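Local structure of trehalose-6-phosphate phosphatase (Candida albicans, 5DXF) at residues A[347-352]-A[369-374]; A[382-387]-A[408-413]; A[389-394]-A[404-409]; A[335-340]-A[416-421]. The protein belongs to glycosyltransferase family 20, whose GT-B fold sets two Rossmann-like alpha/beta domains face to face across a cleft. One frame throughout, in Å; residues are numbered along the deposited sequence.

Contact 1 (A[347-352]-A[369-374]); sequences IQKLEG and LIQVSS
Lys349 reaches out from the helix to Gln371 on the strand, and their meeting is the polar half of this contact. NZ donates to OE1 over 2.9 Å. It approaches from the side of the carbonyl (C=O...N angle 117°) and is tilted 24° from the carbonyl plane. A bend at chi3 (-52°) in the otherwise extended lysine brings the ammonium group round to the amide. The glutamine in turn has its CG anti to the backbone N and a bend at chi2, and the two chains meet at a slant. Asp338 of the neighbouring strand completes the arrangement: its OD2 forms a salt bridge with Lys349 NZ and also accepts a hydrogen bond from Gln371 NE2, so that one carboxylate oxygen fixes both partners and settles which way the amide is turned.

The apolar half is smaller. Leu350 and Leu369 meet at about a right angle, methyl against methyl, with CD2 to CD2 4.1 Å apart. Leu350 also touches Val387, Ile390 and Ile391 of helix 381-398, so it lies where two helices and the sheet converge.

Helix and strand belong to the beta-alpha-beta unit formed by strand 332-339, helix 346-359 and strand 367-374. Their local axes run nearly antiparallel, 11.2 Å apart at the closest; Lys349 and Gln371 span that gap with long chains, the leucines with their methyl ends.

Chemically, a buried ammonium group is paid for by a neutral carbonyl, a carboxylate and, weakly, the backbone O of Leu429. Such surroundings would probably keep the lysine protonated, while the amide relays the same carboxylate's hold to the central strand.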
# COMPACT_ATOMS: atom_id res chain seq x y z
N ILE A 347 -10.07 7.59 -12.25
CA ILE A 347 -11.22 7.95 -13.08
C ILE A 347 -12.17 8.90 -12.35
O ILE A 347 -12.61 9.90 -12.91
CB ILE A 347 -11.99 6.69 -13.51
CG1 ILE A 347 -11.16 5.88 -14.51
CG2 ILE A 347 -13.34 7.06 -14.12
CD1 ILE A 347 -11.67 4.48 -14.74
N GLN A 348 -12.47 8.58 -11.09
CA GLN A 348 -13.36 9.41 -10.28
C GLN A 348 -12.74 10.78 -10.04
O GLN A 348 -13.44 11.80 -10.02
CB GLN A 348 -13.68 8.73 -8.95
CG GLN A 348 -14.62 7.53 -9.06
CD GLN A 348 -13.97 6.32 -9.71
OE1 GLN A 348 -12.78 6.07 -9.53
NE2 GLN A 348 -14.75 5.57 -10.48
N LYS A 349 -11.42 10.80 -9.86
CA LYS A 349 -10.69 12.05 -9.67
C LYS A 349 -10.81 12.94 -10.90
O LYS A 349 -11.07 14.14 -10.80
CB LYS A 349 -9.22 11.77 -9.37
CG LYS A 349 -8.39 13.01 -9.09
CD LYS A 349 -6.91 12.66 -8.96
CE LYS A 349 -6.69 11.54 -7.96
NZ LYS A 349 -5.24 11.29 -7.71
N LEU A 350 -10.63 12.33 -12.07
CA LEU A 350 -10.69 13.07 -13.33
C LEU A 350 -12.10 13.55 -13.65
O LEU A 350 -12.28 14.64 -14.19
CB LEU A 350 -10.16 12.20 -14.48
CG LEU A 350 -8.69 11.79 -14.36
CD1 LEU A 350 -8.30 10.88 -15.51
CD2 LEU A 350 -7.79 13.01 -14.31
N GLU A 351 -13.10 12.73 -13.32
CA GLU A 351 -14.49 13.12 -13.53
C GLU A 351 -14.86 14.29 -12.62
O GLU A 351 -15.45 15.28 -13.07
CB GLU A 351 -15.42 11.93 -13.30
CG GLU A 351 -15.55 11.02 -14.52
CD GLU A 351 -16.05 9.64 -14.18
OE1 GLU A 351 -16.29 8.84 -15.11
OE2 GLU A 351 -16.21 9.34 -12.97
N GLY A 352 -14.50 14.17 -11.35
CA GLY A 352 -14.72 15.25 -10.40
C GLY A 352 -14.02 16.52 -10.82
O GLY A 352 -14.55 17.62 -10.65
N LEU A 369 -3.93 19.98 -12.90
CA LEU A 369 -3.91 18.69 -12.22
C LEU A 369 -2.72 17.86 -12.70
O LEU A 369 -2.63 17.53 -13.88
CB LEU A 369 -5.23 17.94 -12.46
CG LEU A 369 -5.46 16.60 -11.74
CD1 LEU A 369 -6.93 16.42 -11.41
CD2 LEU A 369 -4.97 15.43 -12.58
N ILE A 370 -1.81 17.54 -11.79
CA ILE A 370 -0.66 16.70 -12.12
C ILE A 370 -0.85 15.30 -11.56
O ILE A 370 -0.90 15.11 -10.34
CB ILE A 370 0.65 17.30 -11.58
CG1 ILE A 370 0.93 18.64 -12.26
CG2 ILE A 370 1.81 16.34 -11.80
CD1 ILE A 370 2.00 19.47 -11.58
N GLN A 371 -0.95 14.32 -12.46
CA GLN A 371 -1.10 12.93 -12.07
C GLN A 371 0.08 12.09 -12.56
O GLN A 371 0.33 12.01 -13.76
CB GLN A 371 -2.41 12.35 -12.61
CG GLN A 371 -2.73 10.95 -12.11
CD GLN A 371 -3.06 10.93 -10.63
OE1 GLN A 371 -3.62 11.88 -10.09
NE2 GLN A 371 -2.72 9.83 -9.96
N VAL A 372 0.80 11.49 -11.62
CA VAL A 372 1.84 10.53 -11.97
C VAL A 372 1.33 9.13 -11.63
O VAL A 372 0.93 8.86 -10.50
CB VAL A 372 3.17 10.81 -11.23
CG1 VAL A 372 2.90 11.34 -9.84
CG2 VAL A 372 4.03 9.56 -11.19
N SER A 373 1.33 8.25 -12.62
CA SER A 373 0.71 6.94 -12.47
C SER A 373 1.70 5.78 -12.62
O SER A 373 2.72 5.90 -13.29
CB SER A 373 -0.43 6.78 -13.48
OG SER A 373 -0.03 7.19 -14.77
N SER A 374 1.36 4.67 -11.98
CA SER A 374 2.16 3.45 -12.06
C SER A 374 1.37 2.39 -12.83
O SER A 374 0.15 2.36 -12.75
CB SER A 374 2.52 2.96 -10.66
OG SER A 374 2.93 4.04 -9.83

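Contact 2 (A[382-387]-A[408-413])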
# COMPACT_ATOMS: atom_id res chain seq x y z
N ASN A 382 -8.26 -1.20 -19.85
CA ASN A 382 -9.44 -0.38 -20.08
C ASN A 382 -9.52 0.77 -19.08
O ASN A 382 -10.11 1.80 -19.36
CB ASN A 382 -10.72 -1.21 -20.02
CG ASN A 382 -10.77 -2.28 -21.09
OD1 ASN A 382 -10.09 -2.18 -22.11
ND2 ASN A 382 -11.59 -3.30 -20.87
N VAL A 383 -8.92 0.57 -17.91
CA VAL A 383 -8.79 1.66 -16.94
C VAL A 383 -7.89 2.74 -17.53
O VAL A 383 -8.21 3.92 -17.48
CB VAL A 383 -8.23 1.17 -15.59
CG1 VAL A 383 -7.86 2.36 -14.71
CG2 VAL A 383 -9.23 0.27 -14.89
N GLU A 384 -6.76 2.31 -18.09
CA GLU A 384 -5.84 3.25 -18.72
C GLU A 384 -6.51 3.94 -19.90
O GLU A 384 -6.32 5.14 -20.12
CB GLU A 384 -4.56 2.54 -19.18
CG GLU A 384 -3.51 3.48 -19.71
CD GLU A 384 -2.31 2.77 -20.31
OE1 GLU A 384 -2.02 1.62 -19.90
OE2 GLU A 384 -1.66 3.36 -21.20
N THR A 385 -7.32 3.20 -20.65
CA THR A 385 -8.02 3.74 -21.82
C THR A 385 -9.06 4.79 -21.42
O THR A 385 -9.16 5.84 -22.05
CB THR A 385 -8.70 2.62 -22.64
OG1 THR A 385 -7.71 1.70 -23.11
CG2 THR A 385 -9.44 3.20 -23.83
N ARG A 386 -9.84 4.49 -20.38
CA ARG A 386 -10.87 5.41 -19.90
C ARG A 386 -10.25 6.66 -19.29
O ARG A 386 -10.63 7.78 -19.65
CB ARG A 386 -11.76 4.72 -18.86
CG ARG A 386 -12.62 3.59 -19.41
CD ARG A 386 -13.40 2.93 -18.29
NE ARG A 386 -14.33 3.86 -17.66
CZ ARG A 386 -15.02 3.61 -16.56
NH1 ARG A 386 -14.89 2.43 -15.95
NH2 ARG A 386 -15.84 4.52 -16.06
N VAL A 387 -9.31 6.47 -18.36
CA VAL A 387 -8.55 7.56 -17.75
C VAL A 387 -8.02 8.51 -18.81
O VAL A 387 -8.19 9.73 -18.74
CB VAL A 387 -7.35 7.04 -16.93
CG1 VAL A 387 -6.29 8.13 -16.76
CG2 VAL A 387 -7.81 6.52 -15.57
N HIS A 408 -0.23 14.12 -17.26
CA HIS A 408 -0.17 12.70 -16.92
C HIS A 408 1.21 12.11 -17.22
O HIS A 408 1.61 11.97 -18.37
CB HIS A 408 -1.24 11.92 -17.69
CG HIS A 408 -1.44 10.52 -17.20
ND1 HIS A 408 -2.22 9.61 -17.86
CD2 HIS A 408 -0.96 9.88 -16.10
CE1 HIS A 408 -2.22 8.46 -17.20
NE2 HIS A 408 -1.45 8.60 -16.13
N TYR A 409 1.92 11.74 -16.16
CA TYR A 409 3.23 11.11 -16.29
C TYR A 409 3.14 9.64 -15.91
O TYR A 409 2.78 9.31 -14.78
CB TYR A 409 4.26 11.82 -15.40
CG TYR A 409 4.37 13.31 -15.67
CD1 TYR A 409 5.17 13.79 -16.69
CD2 TYR A 409 3.69 14.22 -14.88
CE1 TYR A 409 5.28 15.15 -16.93
CE2 TYR A 409 3.79 15.58 -15.11
CZ TYR A 409 4.59 16.04 -16.14
OH TYR A 409 4.69 17.39 -16.37
N GLN A 410 3.46 8.76 -16.86
CA GLN A 410 3.43 7.33 -16.61
C GLN A 410 4.85 6.78 -16.47
O GLN A 410 5.04 5.58 -16.22
CB GLN A 410 2.69 6.60 -17.74
CG GLN A 410 1.19 6.88 -17.75
CD GLN A 410 0.50 6.39 -19.00
OE1 GLN A 410 0.06 7.19 -19.83
NE2 GLN A 410 0.37 5.08 -19.14
N MET A 411 5.84 7.63 -16.63
CA MET A 411 7.22 7.25 -16.38
C MET A 411 7.51 7.22 -14.89
O MET A 411 6.81 7.82 -14.10
CB MET A 411 8.18 8.19 -17.10
CG MET A 411 8.49 9.47 -16.35
SD MET A 411 7.36 10.79 -16.76
CE MET A 411 7.20 10.59 -18.52
N ARG A 412 8.56 6.50 -14.51
CA ARG A 412 9.00 6.52 -13.12
C ARG A 412 9.69 7.84 -12.83
O ARG A 412 10.57 8.27 -13.58
CB ARG A 412 9.95 5.35 -12.83
CG ARG A 412 9.31 3.98 -12.98
CD ARG A 412 10.31 2.87 -12.71
NE ARG A 412 9.72 1.55 -12.86
CZ ARG A 412 10.41 0.41 -12.76
NH1 ARG A 412 11.71 0.44 -12.51
NH2 ARG A 412 9.79 -0.75 -12.91
N VAL A 413 9.28 8.50 -11.76
CA VAL A 413 9.86 9.78 -11.39
C VAL A 413 10.79 9.60 -10.20
O VAL A 413 10.68 8.63 -9.45
CB VAL A 413 8.79 10.83 -11.06
CG1 VAL A 413 7.74 10.87 -12.16
CG2 VAL A 413 8.13 10.52 -9.72
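Two pairs make up the first shell: Glu384 with Gln410, and Val387 with His408. In the polar pair Gln410 NE2 donates to Glu384 OE2 across 3.4 Å. This bond is weak, although the N-H points fairly straight at the oxygen (158°), and the amide and carboxylate planes stand 80° apart. Both chains are extended beyond CG and bridge a wide gap from helix to strand end. In the second pair the CG1 methyl of Val387 approaches His408 CE1 at 4.1 Å, obliquely to the ring.

The next shell explains the positions. Gln410 also touches His408, two residues earlier: with CG beside the backbone N (chi1 -69°), that methylene lies 3.5 Å above one face of the ring, displaced from its centre. Ser373 OG on the adjacent strand partners the ring's NE2, at a doubtfully short modelled separation. Leu340 touches Glu384, Val387 and His408 alike and so fills in between helix and strand.

Here the beta-alpha-beta unit of strand 367-374, helix 381-398 and strand 406-409 is held near the start of its helix. Its chemistry is graded, from aliphatic and imidazole packing inside to a loose amide-carboxylate link at the exposed margin, which probably adds little stability.

Contact 3 (A[389-394]-A[404-409])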
# COMPACT_ATOMS: atom_id res chain seq x y z
N GLU A 389 -8.94 8.74 -22.00
CA GLU A 389 -10.03 9.38 -22.74
C GLU A 389 -10.52 10.63 -22.01
O GLU A 389 -10.72 11.69 -22.62
CB GLU A 389 -11.17 8.40 -22.97
CG GLU A 389 -12.41 9.00 -23.62
CD GLU A 389 -13.45 7.96 -24.01
OE1 GLU A 389 -14.61 8.33 -24.26
OE2 GLU A 389 -13.10 6.76 -24.05
N ILE A 390 -10.72 10.50 -20.70
CA ILE A 390 -11.17 11.62 -19.88
C ILE A 390 -10.13 12.75 -19.88
O ILE A 390 -10.49 13.92 -20.01
CB ILE A 390 -11.46 11.19 -18.43
CG1 ILE A 390 -12.44 10.01 -18.42
CG2 ILE A 390 -12.03 12.35 -17.63
CD1 ILE A 390 -12.51 9.29 -17.08
N ILE A 391 -8.86 12.39 -19.76
CA ILE A 391 -7.78 13.38 -19.80
C ILE A 391 -7.79 14.13 -21.13
O ILE A 391 -7.74 15.36 -21.15
CB ILE A 391 -6.40 12.73 -19.59
CG1 ILE A 391 -6.28 12.20 -18.16
CG2 ILE A 391 -5.30 13.74 -19.85
CD1 ILE A 391 -4.95 11.53 -17.87
N SER A 392 -7.86 13.38 -22.23
CA SER A 392 -7.93 13.97 -23.55
C SER A 392 -9.12 14.91 -23.68
O SER A 392 -9.02 15.97 -24.29
CB SER A 392 -8.00 12.89 -24.63
OG SER A 392 -6.78 12.17 -24.72
N ARG A 393 -10.25 14.52 -23.09
CA ARG A 393 -11.47 15.33 -23.15
C ARG A 393 -11.31 16.65 -22.39
O ARG A 393 -11.65 17.72 -22.91
CB ARG A 393 -12.66 14.55 -22.59
CG ARG A 393 -14.02 15.04 -23.09
CD ARG A 393 -15.13 14.62 -22.14
NE ARG A 393 -14.96 13.24 -21.69
CZ ARG A 393 -15.36 12.78 -20.51
NH1 ARG A 393 -15.96 13.58 -19.65
NH2 ARG A 393 -15.16 11.51 -20.18
N ILE A 394 -10.79 16.56 -21.17
CA ILE A 394 -10.57 17.74 -20.33
C ILE A 394 -9.57 18.70 -20.97
O ILE A 394 -9.81 19.91 -21.02
CB ILE A 394 -10.06 17.35 -18.93
CG1 ILE A 394 -11.09 16.48 -18.21
CG2 ILE A 394 -9.75 18.58 -18.10
CD1 ILE A 394 -10.66 16.04 -16.83
N THR A 404 -2.23 23.56 -19.90
CA THR A 404 -2.71 22.18 -19.96
C THR A 404 -3.22 21.75 -18.58
O THR A 404 -2.43 21.55 -17.66
CB THR A 404 -1.60 21.21 -20.43
OG1 THR A 404 -1.15 21.60 -21.73
CG2 THR A 404 -2.13 19.79 -20.48
N PRO A 405 -4.55 21.63 -18.45
CA PRO A 405 -5.25 21.31 -17.19
C PRO A 405 -4.77 20.02 -16.54
O PRO A 405 -4.53 20.01 -15.33
CB PRO A 405 -6.71 21.19 -17.63
CG PRO A 405 -6.80 22.02 -18.85
CD PRO A 405 -5.49 21.85 -19.55
N VAL A 406 -4.64 18.94 -17.31
CA VAL A 406 -4.18 17.67 -16.76
C VAL A 406 -2.84 17.24 -17.33
O VAL A 406 -2.67 17.12 -18.55
CB VAL A 406 -5.20 16.54 -17.02
CG1 VAL A 406 -4.69 15.24 -16.41
CG2 VAL A 406 -6.55 16.90 -16.44
N LEU A 407 -1.87 17.01 -16.45
CA LEU A 407 -0.58 16.48 -16.84
C LEU A 407 -0.45 15.05 -16.34
O LEU A 407 -0.55 14.79 -15.13
CB LEU A 407 0.56 17.35 -16.31
CG LEU A 407 0.65 18.74 -16.95
CD1 LEU A 407 1.61 19.65 -16.20
CD2 LEU A 407 1.04 18.63 -18.42
N HIS A 408 -0.23 14.12 -17.26
CA HIS A 408 -0.17 12.70 -16.92
C HIS A 408 1.21 12.11 -17.22
O HIS A 408 1.61 11.97 -18.37
CB HIS A 408 -1.24 11.92 -17.69
CG HIS A 408 -1.44 10.52 -17.20
ND1 HIS A 408 -2.22 9.61 -17.86
CD2 HIS A 408 -0.96 9.88 -16.10
CE1 HIS A 408 -2.22 8.46 -17.20
NE2 HIS A 408 -1.45 8.60 -16.13
N TYR A 409 1.92 11.74 -16.16
CA TYR A 409 3.23 11.11 -16.29
C TYR A 409 3.14 9.64 -15.91
O TYR A 409 2.78 9.31 -14.78
CB TYR A 409 4.26 11.82 -15.40
CG TYR A 409 4.37 13.31 -15.67
CD1 TYR A 409 5.17 13.79 -16.69
CD2 TYR A 409 3.69 14.22 -14.88
CE1 TYR A 409 5.28 15.15 -16.93
CE2 TYR A 409 3.79 15.58 -15.11
CZ TYR A 409 4.59 16.04 -16.14
OH TYR A 409 4.69 17.39 -16.37
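The imidazole of His408 receives the CD1 methyl of Ile391 obliquely, beside the ND1-CG bond, with CD1 3.3 Å from ND1 and 3.7 Å from CG. Ile391 and the histidine cross at about a right angle. This is the middle of a helix packed on the edge strand of a Rossmann-like alpha/beta domain, within the beta-alpha-beta unit of strand 367-374, helix 381-398 and strand 406-409. The helix and strand axes come within 9.0 Å at a crossing angle of -145°.

Ile391 does double duty. While its CD1 end reaches the histidine, its CG2 branch, anti to the backbone N, meets Val406 CG1 at 3.8 Å. One turn further on, Ile394 continues the row. Ile394 and Pro405 run side by side, pointing in opposite senses, and the isoleucine meets Val406 crosswise, so that the valine has one methyl on each isoleucine. Alongside, Leu350, Phe353 and Leu357 of helix 346-359 extend the same apolar layer.

Polar support comes from the helix just beyond this point, where Asn395 OD1 accepts a hydrogen bond from Val406 N and so ties down the beginning of the strand. At that end the single methyl CG2 of Ile394 lies 4.0 Å from both Pro405 CB and Val406 CG2.

Contact 4 (A[335-340]-A[416-421]); sequences VGRDRL and EEYLAL
Arg337 lays its guanidinium flat on the ring of Tyr418, and this stack dominates the contact. The two planes are only 14° apart. CZ sits 3.6 Å from the ring centroid, over the centre of the face, which makes the pair a cation-pi interaction as well as a stack. NE lies 3.3 Å from CE1, and the CD methylene packs against the same carbon at 3.5 Å, so both the aliphatic part of the chain and the charged group rest on the ring. A turn at chi3 (72°) in an arginine extended up to CD folds the flat group over the ring.

Polar links surround the stack. A water in the plane of the guanidinium, at its edge, accepts a hydrogen bond from Arg337 NH2 (2.9 Å) and is joined weakly to Tyr418 OH (3.4 Å). The phenol oxygen has a stronger partner in Glu443 OE2, which anchors the ring through its outer end.

Apolar packing closes the other end, where Val335 CG1 meets Leu421 CB at 3.9 Å. Separately, Val335 CG2 makes a van der Waals contact with the backbone, 3.6 Å from Leu421 O, near where the helix ends.

Side chains alternate along strand 332-339. Val335 and Arg337 point toward helix 415-424, whereas Asp338 turns to the other face of the sheet, to Lys349. The contact therefore covers one face of strand 332-339 in the Rossmann-like sheet.

The tyrosine gives the arginine a wide, polarisable surface, and the carboxylate hydrogen-bonded to its hydroxyl would be expected to enrich the ring in electrons and strengthen its attraction for the cation.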
# COMPACT_ATOMS: atom_id res chain seq x y z
N VAL A 335 -1.79 17.73 -7.04
CA VAL A 335 -0.79 16.69 -7.27
C VAL A 335 -1.18 15.37 -6.61
O VAL A 335 -1.50 15.33 -5.42
CB VAL A 335 0.60 17.12 -6.76
CG1 VAL A 335 1.61 16.00 -6.95
CG2 VAL A 335 1.05 18.38 -7.46
N GLY A 336 -1.14 14.29 -7.39
CA GLY A 336 -1.41 12.97 -6.87
C GLY A 336 -0.56 11.91 -7.55
O GLY A 336 -0.12 12.08 -8.69
N ARG A 337 -0.30 10.82 -6.83
CA ARG A 337 0.38 9.66 -7.41
C ARG A 337 -0.37 8.38 -7.07
O ARG A 337 -0.46 8.00 -5.90
CB ARG A 337 1.82 9.56 -6.93
CG ARG A 337 2.59 8.43 -7.62
CD ARG A 337 4.05 8.35 -7.19
NE ARG A 337 4.21 7.85 -5.82
CZ ARG A 337 5.38 7.52 -5.28
NH1 ARG A 337 6.50 7.63 -5.99
NH2 ARG A 337 5.43 7.07 -4.04
N ASP A 338 -0.89 7.72 -8.09
CA ASP A 338 -1.63 6.48 -7.88
C ASP A 338 -1.32 5.48 -8.98
O ASP A 338 -0.96 5.86 -10.09
CB ASP A 338 -3.14 6.76 -7.85
CG ASP A 338 -3.53 7.76 -6.78
OD1 ASP A 338 -3.72 7.35 -5.62
OD2 ASP A 338 -3.64 8.96 -7.10
N ARG A 339 -1.44 4.19 -8.66
CA ARG A 339 -1.37 3.16 -9.68
C ARG A 339 -2.61 3.24 -10.56
O ARG A 339 -3.69 3.57 -10.08
CB ARG A 339 -1.25 1.77 -9.04
CG ARG A 339 0.13 1.46 -8.48
CD ARG A 339 0.14 0.11 -7.78
NE ARG A 339 1.49 -0.40 -7.58
CZ ARG A 339 1.78 -1.60 -7.08
NH1 ARG A 339 0.80 -2.42 -6.72
NH2 ARG A 339 3.04 -1.98 -6.94
N LEU A 340 -2.47 2.92 -11.84
CA LEU A 340 -3.62 3.03 -12.71
C LEU A 340 -4.41 1.76 -12.54
O LEU A 340 -4.03 0.72 -13.04
CB LEU A 340 -3.18 3.19 -14.15
CG LEU A 340 -3.12 4.61 -14.68
CD1 LEU A 340 -2.94 4.63 -16.20
CD2 LEU A 340 -4.36 5.37 -14.27
N GLU A 416 13.19 12.61 -5.23
CA GLU A 416 13.29 14.04 -4.98
C GLU A 416 12.30 14.82 -5.84
O GLU A 416 11.75 15.83 -5.40
CB GLU A 416 14.72 14.53 -5.23
CG GLU A 416 15.81 13.50 -4.96
CD GLU A 416 16.02 12.55 -6.13
OE1 GLU A 416 16.06 13.03 -7.29
OE2 GLU A 416 16.13 11.33 -5.90
N GLU A 417 12.08 14.35 -7.06
CA GLU A 417 11.08 14.97 -7.93
C GLU A 417 9.68 14.78 -7.36
O GLU A 417 8.85 15.68 -7.42
CB GLU A 417 11.16 14.38 -9.34
CG GLU A 417 12.27 14.96 -10.20
CD GLU A 417 12.55 14.11 -11.43
OE1 GLU A 417 12.18 12.92 -11.43
OE2 GLU A 417 13.14 14.64 -12.40
N TYR A 418 9.45 13.59 -6.80
CA TYR A 418 8.16 13.26 -6.20
C TYR A 418 7.89 14.12 -4.97
O TYR A 418 6.82 14.73 -4.85
CB TYR A 418 8.13 11.78 -5.83
CG TYR A 418 6.91 11.36 -5.04
CD1 TYR A 418 5.65 11.37 -5.62
CD2 TYR A 418 7.02 10.94 -3.72
CE1 TYR A 418 4.53 10.98 -4.90
CE2 TYR A 418 5.90 10.55 -3.00
CZ TYR A 418 4.66 10.57 -3.60
OH TYR A 418 3.55 10.19 -2.88
N LEU A 419 8.86 14.16 -4.06
CA LEU A 419 8.73 14.98 -2.86
C LEU A 419 8.59 16.46 -3.19
O LEU A 419 7.81 17.17 -2.54
CB LEU A 419 9.94 14.77 -1.94
CG LEU A 419 10.09 13.35 -1.41
CD1 LEU A 419 11.16 13.29 -0.34
CD2 LEU A 419 8.76 12.85 -0.86
N ALA A 420 9.35 16.92 -4.18
CA ALA A 420 9.17 18.26 -4.72
C ALA A 420 7.71 18.46 -5.07
O ALA A 420 7.06 19.35 -4.55
CB ALA A 420 10.04 18.48 -5.94
N LEU A 421 7.21 17.60 -5.96
CA LEU A 421 5.82 17.63 -6.40
C LEU A 421 4.83 17.75 -5.23
O LEU A 421 3.90 18.56 -5.28
CB LEU A 421 5.50 16.39 -7.24
CG LEU A 421 6.02 16.38 -8.68
CD1 LEU A 421 5.93 14.99 -9.29
CD2 LEU A 421 5.26 17.39 -9.53
O HOH W 1 2.72 6.90 -3.08

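Overall arrangement
All four contacts gather round one parallel sheet, ordered 332-339, 367-374, 406-409, in a Rossmann-like domain of the GT-B fold. Contacts 1, 2 and 3 lie on one face, where helices 346-359 and 381-398 pack, with centres about 8 to 10 Å apart; contact 4 lies on the other, where helix 415-424 packs, about 11 Å from contact 1 and 16 Å from contact 3. Along the chain, contact 4 spans the other three, contact 1 comes first among these, and contacts 2 and 3 share a helix, a strand and His408. Successive beta-alpha-beta units thus build a sheet covered on both faces, with Asp338 and, just past the strand, Leu340 joining contact 4 to the opposite layer.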